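Local coordinates for protein computational Design of Enzyme (PDB 3TP4) that is a computationally designed protein on a glycosyl hydrolase family 26 TIM-barrel scaffold, probably meant to carry an activated serine in a catalytic triad, at residues S42-G47 and T53-N58. Sequence-based numbering, arbitrary orientation.
Sequences SGLTTG and TSDVKN
Two first torsions set up this contact: chi1 of Asp55 (-72°) holds CG beside its own backbone N and aims the carboxylate at Leu44 and Thr45, while chi1 of Thr45 (72°) tucks OG1 between the backbone N and the carbonyl carbon, where it meets both Asp55 and Asn58. The setting is the loop of the TIM-barrel domain that follows strand 32-37 and leads into helix 55-60, so a first-turn aspartate gathers the loop just before its own helix. Both oxygens of the Asp55 carboxylate take backbone N-H groups of the loop. Asp55 OD2 accepts from Leu44 N at 2.7 Å through its syn lone pair, with a nearly straight N-H...O angle of 175°. Asp55 OD1 takes Thr45 N at 2.8 Å, on the syn side but tilted out of the carboxylate plane. Thr45 OG1 donates to the same OD1 at 2.7 Å from well above that plane, on the same face as Thr45 N. Asn324 ND2 also bonds OD2, so four donors fix the rotation of this buried carboxylate and would be expected to stabilise its charged form. Thr45 OG1 in turn receives Asn58 ND2 at 2.7 Å, close to the amide plane, which extends the network one helical turn onward. Next to this polar set, Thr46 turns its CG2 methyl onto Thr53 OG1 and the backbone N of Ser54, each 3.6 Å away. Ser54 is the N-cap: its OG accepts from Val56 N and is also hydrogen-bonded to Thr39. At the helix start a water bridges the two backbones, donating to Ser42 O at 2.8 Å and accepting from Asp55 N.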
loop_
_atom_site.group_PDB
_atom_site.type_symbol
_atom_site.label_atom_id
_atom_site.label_comp_id
_atom_site.label_asym_id
_atom_site.label_seq_id
_atom_site.Cartn_x
_atom_site.Cartn_y
_atom_site.Cartn_z
ATOM N N SER A 42 14.242 15.389 0.164
ATOM C CA SER A 42 15.306 15.280 -0.835
ATOM C C SER A 42 15.027 16.264 -1.965
ATOM O O SER A 42 13.952 16.228 -2.550
ATOM C CB SER A 42 15.363 13.867 -1.412
ATOM O OG SER A 42 15.435 12.897 -0.382
ATOM N N GLY A 43 15.980 17.148 -2.260
ATOM C CA GLY A 43 15.813 18.120 -3.331
ATOM C C GLY A 43 17.125 18.522 -3.984
ATOM O O GLY A 43 18.175 18.505 -3.340
ATOM N N LEU A 44 17.069 18.881 -5.262
ATOM C CA LEU A 44 18.249 19.376 -5.970
ATOM C C LEU A 44 18.288 20.894 -5.984
ATOM O O LEU A 44 19.318 21.481 -6.291
ATOM C CB LEU A 44 18.298 18.874 -7.413
ATOM C CG LEU A 44 17.906 17.425 -7.693
ATOM C CD1 LEU A 44 18.487 17.002 -9.027
ATOM C CD2 LEU A 44 18.394 16.518 -6.592
ATOM N N THR A 45 17.171 21.537 -5.665
ATOM C CA THR A 45 17.121 22.998 -5.731
ATOM C C THR A 45 16.892 23.608 -4.359
ATOM O O THR A 45 16.824 24.824 -4.222
ATOM C CB THR A 45 15.988 23.504 -6.653
ATOM O OG1 THR A 45 14.723 23.291 -6.015
ATOM C CG2 THR A 45 16.011 22.793 -7.980
ATOM N N THR A 46 16.762 22.758 -3.346
ATOM C CA THR A 46 16.365 23.211 -2.015
ATOM C C THR A 46 17.545 23.514 -1.104
ATOM O O THR A 46 17.395 24.208 -0.099
ATOM C CB THR A 46 15.544 22.134 -1.306
ATOM O OG1 THR A 46 16.271 20.903 -1.354
ATOM C CG2 THR A 46 14.185 21.952 -1.997
ATOM N N GLY A 47 18.712 22.976 -1.440
ATOM C CA GLY A 47 19.797 22.920 -0.477
ATOM C C GLY A 47 19.357 22.011 0.662
ATOM O O GLY A 47 18.460 21.192 0.476
ATOM N N THR A 53 10.502 22.728 2.323
ATOM C CA THR A 53 10.770 23.151 0.952
ATOM C C THR A 53 10.850 21.951 0.019
ATOM O O THR A 53 11.111 20.840 0.470
ATOM C CB THR A 53 12.078 23.957 0.847
ATOM O OG1 THR A 53 13.176 23.140 1.281
ATOM C CG2 THR A 53 11.999 25.229 1.704
ATOM N N SER A 54 10.646 22.189 -1.279
ATOM C CA SER A 54 10.532 21.118 -2.276
ATOM C C SER A 54 10.916 21.582 -3.684
ATOM O O SER A 54 10.590 22.702 -4.075
ATOM C CB SER A 54 9.089 20.611 -2.299
ATOM O OG SER A 54 8.858 19.749 -3.400
ATOM N N ASP A 55 11.588 20.727 -4.450
ATOM C CA ASP A 55 11.837 21.014 -5.863
ATOM C C ASP A 55 10.527 21.261 -6.614
ATOM O O ASP A 55 10.493 22.005 -7.587
ATOM C CB ASP A 55 12.546 19.851 -6.556
ATOM C CG ASP A 55 14.001 19.718 -6.144
ATOM O OD1 ASP A 55 14.519 20.641 -5.493
ATOM O OD2 ASP A 55 14.617 18.688 -6.480
ATOM N N VAL A 56 9.464 20.598 -6.179
ATOM C CA VAL A 56 8.172 20.735 -6.835
ATOM C C VAL A 56 7.642 22.148 -6.653
ATOM O O VAL A 56 7.145 22.757 -7.590
ATOM C CB VAL A 56 7.141 19.739 -6.292
ATOM C CG1 VAL A 56 5.779 20.011 -6.926
ATOM C CG2 VAL A 56 7.583 18.321 -6.576
ATOM N N LYS A 57 7.745 22.658 -5.433
ATOM C CA LYS A 57 7.365 24.035 -5.155
ATOM C C LYS A 57 8.233 25.002 -5.965
ATOM O O LYS A 57 7.719 25.945 -6.567
ATOM C CB LYS A 57 7.471 24.304 -3.645
ATOM C CG LYS A 57 7.393 25.769 -3.223
ATOM C CD LYS A 57 6.027 26.384 -3.533
ATOM C CE LYS A 57 5.965 27.835 -3.067
ATOM N NZ LYS A 57 4.631 28.463 -3.325
ATOM N N ASN A 58 9.542 24.766 -6.006
ATOM C CA ASN A 58 10.433 25.688 -6.723
ATOM C C ASN A 58 10.202 25.693 -8.229
ATOM O O ASN A 58 10.299 26.736 -8.869
ATOM C CB ASN A 58 11.910 25.423 -6.408
ATOM C CG ASN A 58 12.246 25.664 -4.940
ATOM O OD1 ASN A 58 11.493 26.316 -4.221
ATOM N ND2 ASN A 58 13.371 25.127 -4.491
HETATM O O HOH W 1 12.030 17.970 -3.660
#